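PDB 2X7I: mevalonate kinase, which probably catalyses the ATP-dependent phosphorylation of mevalonate to 5-phosphomevalonate on the pathway to isoprenoids. Local coordinates for residues Ala264-Gly269 with Ser275-Ala280; Val214-Asp219 with Phe233-Ala238; Tyr175-Asp180 with Lys287-Ala292; Met204-His209 with His237-Ala242. All coordinates share one frame; numbering follows the deposited sequence.

Contact 1 of 4, residues Ala264-Gly269 with Ser275-Ala280; sequences AGKLTG and SMLLLA
Strands 264-267 and 276-280 run antiparallel, their axes 4.7 Å apart, with Gly-265 facing Leu-278 and Leu-267 facing Met-276 as non-hydrogen-bonded pairs. Together they form a β hairpin at one margin of the four-stranded antiparallel sheet of the C-terminal domain, and its glycine-rich turn corresponds to the third sequence motif of GHMP kinases. Lys-266 and Leu-277 make the firm hydrogen-bonded pair: Leu-277 N reaches Lys-266 O at 2.9 Å in an almost straight bond (179°), and Lys-266 N returns a bond to Leu-277 O.

Both faces of the hairpin are buried. Leu-267, Met-276 and Leu-278 lie on the side covered by helix 248-259, whereas Ala-264 and Leu-279 meet Phe-233 of helix 226-243 on the other. Gly-265 has no side chain, and Leu-278 CD2 settles 3.7 Å from its CA. On the Phe-233 side, Ala-264 CB rests against Leu-279 CB. The Lys-266 chain curls back so that NZ donates to Leu-267 O at 2.7 Å, and the Leu-17 carbonyl gives this buried amine a second acceptor.

Thr-268 closes the end nearest the turn. Its OG1 lies between the backbone N and the carbonyl carbon (chi1 60°), from where it accepts Ser-275 N at 2.9 Å, while Thr-268 N donates to Ser-275 O. The same rotamer sends CG2 across the Leu-277 side chain at about a right angle, tightly packed at 3.5 Å from CD1. A water hydrogen-bonds Ser-275 OG at 2.8 Å and only weakly Thr-268 OG1.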
# COMPACT_ATOMS: atom_id res chain seq x y z
N ALA A 264 6.47 7.55 -17.81
CA ALA A 264 5.05 7.21 -17.70
C ALA A 264 4.48 7.71 -16.38
O ALA A 264 5.22 7.95 -15.42
CB ALA A 264 4.85 5.70 -17.84
N GLY A 265 3.16 7.85 -16.33
CA GLY A 265 2.46 8.33 -15.15
C GLY A 265 1.00 7.92 -15.14
O GLY A 265 0.35 7.84 -16.19
N LYS A 266 0.48 7.62 -13.94
CA LYS A 266 -0.95 7.40 -13.72
C LYS A 266 -1.32 7.57 -12.26
O LYS A 266 -0.47 7.60 -11.39
CB LYS A 266 -1.38 6.00 -14.19
CG LYS A 266 -0.95 4.83 -13.28
CD LYS A 266 -1.46 3.49 -13.80
CE LYS A 266 -2.97 3.28 -13.58
NZ LYS A 266 -3.34 3.09 -12.15
N LEU A 267 -2.62 7.69 -12.01
CA LEU A 267 -3.15 7.74 -10.66
C LEU A 267 -3.59 6.33 -10.27
O LEU A 267 -3.97 5.53 -11.12
CB LEU A 267 -4.35 8.68 -10.61
CG LEU A 267 -4.10 10.13 -11.03
CD1 LEU A 267 -5.40 10.93 -10.99
CD2 LEU A 267 -3.05 10.78 -10.14
N THR A 268 -3.54 6.04 -8.98
CA THR A 268 -4.04 4.76 -8.49
C THR A 268 -5.55 4.80 -8.35
O THR A 268 -6.15 5.87 -8.39
CB THR A 268 -3.42 4.40 -7.12
OG1 THR A 268 -3.75 5.41 -6.15
CG2 THR A 268 -1.91 4.28 -7.25
N GLY A 269 -6.16 3.63 -8.20
CA GLY A 269 -7.57 3.54 -7.82
C GLY A 269 -8.54 4.00 -8.88
O GLY A 269 -9.59 4.58 -8.58
N SER A 275 -2.28 7.54 -4.76
CA SER A 275 -0.90 7.83 -5.15
C SER A 275 -0.86 8.28 -6.60
O SER A 275 -1.77 7.98 -7.39
CB SER A 275 -0.02 6.59 -4.98
OG SER A 275 0.00 6.16 -3.62
N MET A 276 0.19 9.03 -6.93
CA MET A 276 0.60 9.19 -8.32
C MET A 276 1.79 8.27 -8.48
O MET A 276 2.68 8.26 -7.63
CB MET A 276 0.99 10.64 -8.64
CG MET A 276 1.18 10.91 -10.13
SD MET A 276 1.43 12.65 -10.55
CE MET A 276 3.19 12.73 -10.44
N LEU A 277 1.79 7.48 -9.55
CA LEU A 277 2.87 6.55 -9.84
C LEU A 277 3.60 7.00 -11.11
O LEU A 277 2.98 7.12 -12.17
CB LEU A 277 2.31 5.13 -10.03
CG LEU A 277 1.28 4.65 -8.99
CD1 LEU A 277 0.67 3.32 -9.39
CD2 LEU A 277 1.90 4.55 -7.62
N LEU A 278 4.91 7.25 -11.00
CA LEU A 278 5.72 7.64 -12.16
C LEU A 278 6.82 6.61 -12.39
O LEU A 278 7.47 6.17 -11.44
CB LEU A 278 6.36 9.03 -11.96
CG LEU A 278 5.40 10.19 -11.68
CD1 LEU A 278 6.15 11.46 -11.29
CD2 LEU A 278 4.50 10.43 -12.87
N LEU A 279 7.04 6.24 -13.65
CA LEU A 279 8.01 5.22 -14.00
C LEU A 279 9.29 5.86 -14.51
O LEU A 279 9.27 6.74 -15.36
CB LEU A 279 7.42 4.27 -15.05
CG LEU A 279 6.22 3.42 -14.63
CD1 LEU A 279 5.94 2.35 -15.68
CD2 LEU A 279 6.43 2.76 -13.26
N ALA A 280 10.42 5.41 -13.95
CA ALA A 280 11.74 5.90 -14.33
C ALA A 280 12.61 4.70 -14.64
O ALA A 280 12.41 3.64 -14.06
CB ALA A 280 12.35 6.71 -13.21
O HOH W 1 -1.89 4.08 -3.66

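Contact 2 of 4, residues Val214-Asp219 with Phe233-Ala238; sequences VLRASD and FNECHA
Arg-216 and Glu-235 make a salt bridge across the surface between helices 203-222 and 226-243, two arms of a helical hairpin, and show how long side chains can join backbones that are themselves well apart. Arg-216 CA and Glu-235 CA are 11.4 Å from each other. From Arg-216 CB, which heads toward the partner helix, the chain continues to CG, anti to the carbonyl carbon, and then bends about the CG-CD bond (chi3 49°). That bend brings the guanidinium to the carboxylate. CZ stands 3.8 Å from Glu-235 OE2, and beyond it the two terminal nitrogens straddle this single oxygen.

Arg-216 NH2 donates to Glu-235 OE2 at 3.3 Å, and NH1 adds a weak bond to the same OE2 at 3.4 Å. The oxygen sits at the guanidinium edge, in its plane. Seen from the glutamate, however, the approach comes from above the carboxylate plane, because the two flat groups are turned 62° against each other. The bridge is therefore fairly long and lacks the coplanar fit of a two-oxygen, two-nitrogen pair.

Asp-231, one helical turn before Glu-235, brings a second carboxylate close to OE2. Arg-216 probably eases that crowding of like charges, though its own ion pair with Asp-231 is long and weak. Beneath the bridge, Val-214 and Ala-217 pack on Ile-30 of strand 29-45, while Phe-233 lies on Ala-264 and Lys-266 of strand 264-267, so each helix covers a different sheet.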
# COMPACT_ATOMS: atom_id res chain seq x y z
N VAL A 214 -5.60 -4.21 -17.40
CA VAL A 214 -5.13 -5.13 -16.36
C VAL A 214 -4.75 -6.49 -16.96
O VAL A 214 -3.82 -7.15 -16.49
CB VAL A 214 -6.19 -5.33 -15.24
CG1 VAL A 214 -5.78 -6.46 -14.29
CG2 VAL A 214 -6.41 -4.04 -14.46
N LEU A 215 -5.46 -6.91 -18.01
CA LEU A 215 -5.18 -8.18 -18.68
C LEU A 215 -3.83 -8.12 -19.40
O LEU A 215 -3.02 -9.05 -19.29
CB LEU A 215 -6.30 -8.54 -19.67
CG LEU A 215 -6.16 -9.86 -20.43
CD1 LEU A 215 -5.85 -11.02 -19.47
CD2 LEU A 215 -7.41 -10.15 -21.26
N ARG A 216 -3.57 -7.03 -20.11
CA ARG A 216 -2.27 -6.84 -20.74
C ARG A 216 -1.15 -6.67 -19.71
O ARG A 216 -0.03 -7.10 -19.94
CB ARG A 216 -2.29 -5.62 -21.65
CG ARG A 216 -3.24 -5.75 -22.84
CD ARG A 216 -3.43 -4.38 -23.51
NE ARG A 216 -2.16 -3.69 -23.78
CZ ARG A 216 -2.07 -2.45 -24.25
NH1 ARG A 216 -3.16 -1.75 -24.54
NH2 ARG A 216 -0.87 -1.91 -24.46
N ALA A 217 -1.45 -6.03 -18.58
CA ALA A 217 -0.47 -5.82 -17.50
C ALA A 217 0.00 -7.12 -16.86
O ALA A 217 1.14 -7.22 -16.43
CB ALA A 217 -1.06 -4.91 -16.44
N SER A 218 -0.88 -8.11 -16.77
CA SER A 218 -0.53 -9.40 -16.19
C SER A 218 0.54 -10.09 -17.01
O SER A 218 1.52 -10.57 -16.45
CB SER A 218 -1.77 -10.29 -16.06
OG SER A 218 -2.39 -10.54 -17.31
N ASP A 219 0.36 -10.13 -18.32
CA ASP A 219 1.36 -10.73 -19.22
C ASP A 219 2.66 -9.93 -19.23
O ASP A 219 3.75 -10.48 -19.12
CB ASP A 219 0.80 -10.87 -20.64
CG ASP A 219 -0.10 -12.08 -20.80
OD1 ASP A 219 -1.34 -11.89 -20.87
OD2 ASP A 219 0.43 -13.22 -20.84
N PHE A 233 0.61 2.22 -18.48
CA PHE A 233 0.40 3.36 -17.56
C PHE A 233 -0.13 4.58 -18.32
O PHE A 233 -1.09 5.20 -17.89
CB PHE A 233 1.70 3.74 -16.84
CG PHE A 233 1.92 3.05 -15.51
CD1 PHE A 233 1.53 1.73 -15.30
CD2 PHE A 233 2.56 3.72 -14.48
CE1 PHE A 233 1.75 1.11 -14.07
CE2 PHE A 233 2.78 3.11 -13.25
CZ PHE A 233 2.37 1.80 -13.06
N ASN A 234 0.51 4.91 -19.44
CA ASN A 234 0.17 6.11 -20.21
C ASN A 234 -1.19 5.98 -20.91
O ASN A 234 -1.92 6.97 -21.05
CB ASN A 234 1.28 6.43 -21.22
CG ASN A 234 2.56 6.91 -20.55
OD1 ASN A 234 2.52 7.73 -19.63
ND2 ASN A 234 3.71 6.42 -21.04
N GLU A 235 -1.53 4.76 -21.32
CA GLU A 235 -2.86 4.47 -21.86
C GLU A 235 -3.95 4.62 -20.81
O GLU A 235 -5.00 5.19 -21.08
CB GLU A 235 -2.91 3.08 -22.50
CG GLU A 235 -2.05 2.98 -23.75
CD GLU A 235 -2.45 1.87 -24.70
OE1 GLU A 235 -3.67 1.69 -24.96
OE2 GLU A 235 -1.54 1.19 -25.24
N CYS A 236 -3.69 4.11 -19.60
CA CYS A 236 -4.62 4.23 -18.47
C CYS A 236 -4.94 5.69 -18.20
O CYS A 236 -6.10 6.08 -18.05
CB CYS A 236 -4.03 3.64 -17.18
SG CYS A 236 -3.87 1.85 -17.11
N HIS A 237 -3.89 6.50 -18.13
CA HIS A 237 -4.03 7.91 -17.78
C HIS A 237 -4.80 8.71 -18.83
O HIS A 237 -5.70 9.47 -18.48
CB HIS A 237 -2.68 8.57 -17.55
CG HIS A 237 -2.79 9.93 -16.97
ND1 HIS A 237 -3.38 10.16 -15.74
CD2 HIS A 237 -2.43 11.15 -17.45
CE1 HIS A 237 -3.36 11.46 -15.48
NE2 HIS A 237 -2.78 12.08 -16.50
N ALA A 238 -4.42 8.53 -20.09
CA ALA A 238 -5.10 9.15 -21.22
C ALA A 238 -6.57 8.75 -21.26
O ALA A 238 -7.44 9.61 -21.47
CB ALA A 238 -4.40 8.76 -22.54

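Contact 3 of 4, residues Tyr175-Asp180 with Lys287-Ala292; sequences YMVVID and KNIVKA
Val-177 overlaps Ile-289 and Val-290 with its two methyl groups, one strand residue filling the space before a turn of helix. The setting is a split β-α-β unit: strand 276-280 leads through helix 283-295 into strand 300-305, and strand 175-180 runs between those two strands in the sheet, antiparallel to both. With the strand order 264-267, 276-280, 175-180, 300-305, this gives the ferredoxin-like topology of the GHMP kinase C-terminal domain, and the contact pins the crossover helix to the central part of the sheet.

Backbones stay well separated, the nearest CA atoms being those of Val-177 and Val-290 at 7.1 Å, and the interval is bridged by branched aliphatic groups without any hydrogen bond. Val-177 points its CB toward the helix. There CG2 meets Ile-289 CG2 at 3.9 Å and lies 4.1 Å from Ile-289 CB, so the branch point of the isoleucine is covered as well as its methyl. The Ile-289 torsion (chi1 -73°) places CG2 anti to the backbone N and directs this short branch at the strand, while the longer CG1 arm takes another direction.

Neighbouring residues extend the same apolar layer. Ala-286 and Val-293 of the helix touch Val-177 and Ile-179 respectively, and Ile-289 also packs on Leu-278 of the adjoining strand; Val-290 reaches Thr-301 of strand 300-305. The two valines cross obliquely. Val-177 CG1 faces two methyls of the helix, 4.0 Å from Val-290 CG2 and 4.1 Å from Ile-289 CG2.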
# COMPACT_ATOMS: atom_id res chain seq x y z
N TYR A 175 12.20 1.62 -12.07
CA TYR A 175 11.84 2.26 -10.82
C TYR A 175 10.51 2.95 -10.95
O TYR A 175 10.11 3.37 -12.04
CB TYR A 175 12.91 3.27 -10.41
CG TYR A 175 14.22 2.63 -10.01
CD1 TYR A 175 15.08 2.09 -10.97
CD2 TYR A 175 14.59 2.54 -8.67
CE1 TYR A 175 16.28 1.49 -10.61
CE2 TYR A 175 15.78 1.94 -8.30
CZ TYR A 175 16.63 1.42 -9.27
OH TYR A 175 17.81 0.83 -8.90
N MET A 176 9.82 3.06 -9.82
CA MET A 176 8.53 3.71 -9.76
C MET A 176 8.59 4.72 -8.62
O MET A 176 8.87 4.34 -7.48
CB MET A 176 7.42 2.68 -9.52
CG MET A 176 6.04 3.29 -9.34
SD MET A 176 4.73 2.06 -9.26
CE MET A 176 5.11 1.18 -7.74
N VAL A 177 8.37 5.99 -8.94
CA VAL A 177 8.21 7.03 -7.92
C VAL A 177 6.75 7.08 -7.51
O VAL A 177 5.87 7.22 -8.35
CB VAL A 177 8.64 8.42 -8.43
CG1 VAL A 177 8.41 9.48 -7.36
CG2 VAL A 177 10.09 8.41 -8.86
N VAL A 178 6.50 6.96 -6.21
CA VAL A 178 5.17 7.01 -5.65
C VAL A 178 5.00 8.37 -4.99
O VAL A 178 5.78 8.73 -4.12
CB VAL A 178 4.97 5.88 -4.63
CG1 VAL A 178 3.61 5.97 -3.96
CG2 VAL A 178 5.15 4.52 -5.32
N ILE A 179 4.00 9.12 -5.42
CA ILE A 179 3.76 10.47 -4.91
C ILE A 179 2.41 10.55 -4.19
O ILE A 179 1.40 10.11 -4.70
CB ILE A 179 3.77 11.50 -6.04
CG1 ILE A 179 5.13 11.54 -6.72
CG2 ILE A 179 3.39 12.88 -5.50
CD1 ILE A 179 5.11 12.13 -8.12
N ASP A 180 2.42 11.13 -2.99
CA ASP A 180 1.23 11.43 -2.20
C ASP A 180 1.00 12.94 -2.29
O ASP A 180 1.90 13.72 -1.99
CB ASP A 180 1.46 10.98 -0.75
CG ASP A 180 0.38 11.46 0.22
OD1 ASP A 180 0.59 11.33 1.45
OD2 ASP A 180 -0.67 11.97 -0.22
N LYS A 287 15.53 9.85 -8.45
CA LYS A 287 15.91 10.85 -7.44
C LYS A 287 15.68 12.28 -7.95
O LYS A 287 15.32 13.17 -7.18
CB LYS A 287 17.36 10.67 -6.99
CG LYS A 287 17.61 9.41 -6.16
CD LYS A 287 19.08 9.25 -5.80
CE LYS A 287 19.31 8.08 -4.85
NZ LYS A 287 20.76 7.79 -4.65
N ASN A 288 15.88 12.49 -9.25
CA ASN A 288 15.63 13.79 -9.86
C ASN A 288 14.13 14.12 -9.90
O ASN A 288 13.74 15.26 -9.67
CB ASN A 288 16.20 13.84 -11.28
CG ASN A 288 17.71 13.74 -11.30
OD1 ASN A 288 18.37 13.76 -10.26
ND2 ASN A 288 18.28 13.63 -12.50
N ILE A 289 13.32 13.11 -10.20
CA ILE A 289 11.86 13.27 -10.20
C ILE A 289 11.38 13.64 -8.80
O ILE A 289 10.58 14.55 -8.65
CB ILE A 289 11.14 11.98 -10.67
CG1 ILE A 289 11.31 11.80 -12.18
CG2 ILE A 289 9.66 12.03 -10.32
CD1 ILE A 289 11.03 10.39 -12.65
N VAL A 290 11.90 12.93 -7.79
CA VAL A 290 11.51 13.17 -6.41
C VAL A 290 11.75 14.62 -6.03
O VAL A 290 10.84 15.31 -5.59
CB VAL A 290 12.27 12.23 -5.42
CG1 VAL A 290 12.21 12.77 -4.00
CG2 VAL A 290 11.69 10.82 -5.49
N LYS A 291 12.97 15.11 -6.24
CA LYS A 291 13.30 16.47 -5.86
C LYS A 291 12.44 17.50 -6.58
O LYS A 291 11.91 18.41 -5.95
CB LYS A 291 14.79 16.76 -6.06
CG LYS A 291 15.74 16.00 -5.11
CD LYS A 291 15.38 16.13 -3.61
CE LYS A 291 16.60 16.47 -2.72
NZ LYS A 291 17.91 15.93 -3.18
N ALA A 292 12.27 17.34 -7.89
CA ALA A 292 11.46 18.28 -8.68
C ALA A 292 9.99 18.30 -8.25
O ALA A 292 9.36 19.36 -8.25
CB ALA A 292 11.56 17.96 -10.16

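Contact 4 of 4, residues Met204-His209 with His237-Ala242; sequences MSHVKH and HADLKA
His-206 is gripped from two directions, by the Asp-239 carboxylate at its edge and by Leu-240 over one face. Its ND1 donates to Asp-239 OD1 close to the ring plane, in a nearly straight bond (168°) that uses the anti lone pair of the oxygen. The modelled length of 2.5 Å is very short, and its exact value is doubtful. Leu-240 CB lies 3.6 Å from His-206 CE1, and CD1 of the same leucine makes a CH-π contact 3.9 Å from the ring centroid. Edge and face contacts together fix the rotation of this buried imidazole, with CG anti to the backbone N, which carries the ring across to the partner helix.

The frame is an antiparallel helical hairpin, helices 203-222 and 226-243, whose short segments here are 9.5 Å apart at an angle of 166°. Leu-243, a turn beyond Asp-239, touches His-206 and His-209.

Toward the solvent side the grip slackens. His-209 is partly exposed, and its ring stands at 83° to the carboxylate. Its ND1 makes only weak bonds: a bent one to Asp-239 OD2 at 2.8 Å and a longer one to Asp-239 OD1. The ring is modelled too close to the Ser-205 carbonyl, which leaves the detail of these bonds doubtful. Two imidazoles beside one carboxylate may favour protonation of the rings. Farther along this margin the model is less certain, with Met-204 and Ser-205 poorly ordered.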
# COMPACT_ATOMS: atom_id res chain seq x y z
N MET A 204 -17.88 4.62 -15.94
CA MET A 204 -18.09 3.18 -16.14
C MET A 204 -17.27 2.64 -17.30
O MET A 204 -16.76 1.52 -17.23
CB MET A 204 -19.57 2.87 -16.40
CG MET A 204 -20.47 2.97 -15.16
SD MET A 204 -19.85 2.03 -13.74
CE MET A 204 -19.58 0.42 -14.49
N SER A 205 -17.17 3.42 -18.36
CA SER A 205 -16.39 3.05 -19.53
C SER A 205 -14.89 3.03 -19.22
O SER A 205 -14.16 2.22 -19.78
CB SER A 205 -16.69 4.00 -20.70
OG SER A 205 -16.59 5.35 -20.29
N HIS A 206 -14.43 3.92 -18.34
CA HIS A 206 -13.03 3.91 -17.90
C HIS A 206 -12.69 2.64 -17.12
O HIS A 206 -11.62 2.07 -17.31
CB HIS A 206 -12.67 5.14 -17.05
CG HIS A 206 -11.26 5.11 -16.51
ND1 HIS A 206 -10.16 5.07 -17.33
CD2 HIS A 206 -10.79 5.13 -15.24
CE1 HIS A 206 -9.06 5.06 -16.59
NE2 HIS A 206 -9.42 5.09 -15.32
N VAL A 207 -13.60 2.21 -16.25
CA VAL A 207 -13.43 1.01 -15.45
C VAL A 207 -13.54 -0.22 -16.34
O VAL A 207 -12.86 -1.21 -16.11
CB VAL A 207 -14.48 0.90 -14.31
CG1 VAL A 207 -14.13 -0.25 -13.38
CG2 VAL A 207 -14.54 2.20 -13.51
N LYS A 208 -14.42 -0.15 -17.33
CA LYS A 208 -14.50 -1.18 -18.36
C LYS A 208 -13.16 -1.29 -19.09
O LYS A 208 -12.63 -2.39 -19.26
CB LYS A 208 -15.64 -0.88 -19.34
CG LYS A 208 -15.70 -1.81 -20.55
CD LYS A 208 -17.01 -1.67 -21.32
CE LYS A 208 -17.15 -2.75 -22.41
NZ LYS A 208 -18.49 -2.70 -23.11
N HIS A 209 -12.57 -0.15 -19.44
CA HIS A 209 -11.31 -0.14 -20.19
C HIS A 209 -10.10 -0.57 -19.37
O HIS A 209 -9.21 -1.23 -19.91
CB HIS A 209 -11.04 1.24 -20.82
CG HIS A 209 -12.12 1.70 -21.74
ND1 HIS A 209 -12.42 3.03 -21.93
CD2 HIS A 209 -13.01 1.01 -22.49
CE1 HIS A 209 -13.43 3.14 -22.77
NE2 HIS A 209 -13.81 1.93 -23.13
N HIS A 237 -3.89 6.50 -18.13
CA HIS A 237 -4.03 7.91 -17.78
C HIS A 237 -4.80 8.71 -18.83
O HIS A 237 -5.70 9.47 -18.48
CB HIS A 237 -2.68 8.57 -17.55
CG HIS A 237 -2.79 9.93 -16.97
ND1 HIS A 237 -3.38 10.16 -15.74
CD2 HIS A 237 -2.43 11.15 -17.45
CE1 HIS A 237 -3.36 11.46 -15.48
NE2 HIS A 237 -2.78 12.08 -16.50
N ALA A 238 -4.42 8.53 -20.09
CA ALA A 238 -5.10 9.15 -21.22
C ALA A 238 -6.57 8.75 -21.26
O ALA A 238 -7.44 9.61 -21.47
CB ALA A 238 -4.40 8.76 -22.54
N ASP A 239 -6.85 7.47 -21.03
CA ASP A 239 -8.22 6.98 -20.96
C ASP A 239 -9.01 7.70 -19.87
O ASP A 239 -10.13 8.15 -20.12
CB ASP A 239 -8.27 5.47 -20.71
CG ASP A 239 -9.68 4.90 -20.84
OD1 ASP A 239 -10.37 4.77 -19.81
OD2 ASP A 239 -10.11 4.60 -21.98
N LEU A 240 -8.43 7.82 -18.68
CA LEU A 240 -9.07 8.53 -17.57
C LEU A 240 -9.38 9.98 -17.95
O LEU A 240 -10.49 10.46 -17.73
CB LEU A 240 -8.19 8.52 -16.30
CG LEU A 240 -8.73 9.31 -15.10
CD1 LEU A 240 -9.91 8.58 -14.45
CD2 LEU A 240 -7.64 9.56 -14.08
N LYS A 241 -8.38 10.65 -18.51
CA LYS A 241 -8.49 12.07 -18.86
C LYS A 241 -9.47 12.31 -20.00
O LYS A 241 -10.19 13.30 -20.01
CB LYS A 241 -7.13 12.62 -19.26
CG LYS A 241 -6.09 12.69 -18.16
CD LYS A 241 -5.23 13.96 -18.28
CE LYS A 241 -4.61 14.14 -19.67
NZ LYS A 241 -4.69 15.57 -20.12
N ALA A 242 -9.48 11.39 -20.96
CA ALA A 242 -10.42 11.44 -22.07
C ALA A 242 -11.86 11.38 -21.57
O ALA A 242 -12.74 12.06 -22.12
CB ALA A 242 -10.15 10.28 -23.03

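How the contacts relate
Four contacts in one domain illustrate how chemistry follows depth. Contacts 1 and 3 are buried and meet in the same sheet: strand 276-280 of the hairpin is bonded to strand 175-180 through Leu-278 O and Val-177 N. Contact 1 relies on backbone hydrogen bonds, contact 3 on methyl packing alone. Contacts 2 and 4 instead join one pair of helices, 203-222 and 226-243, at points about 11 Å apart between centres; contact 2 is a surface ion pair, contact 4 a partly buried histidine-carboxylate cluster. Helix 226-243 connects the two groups, since Phe-233 packs on Leu-279 and His-237 on Gly-265, whereas contacts 3 and 4 do not touch.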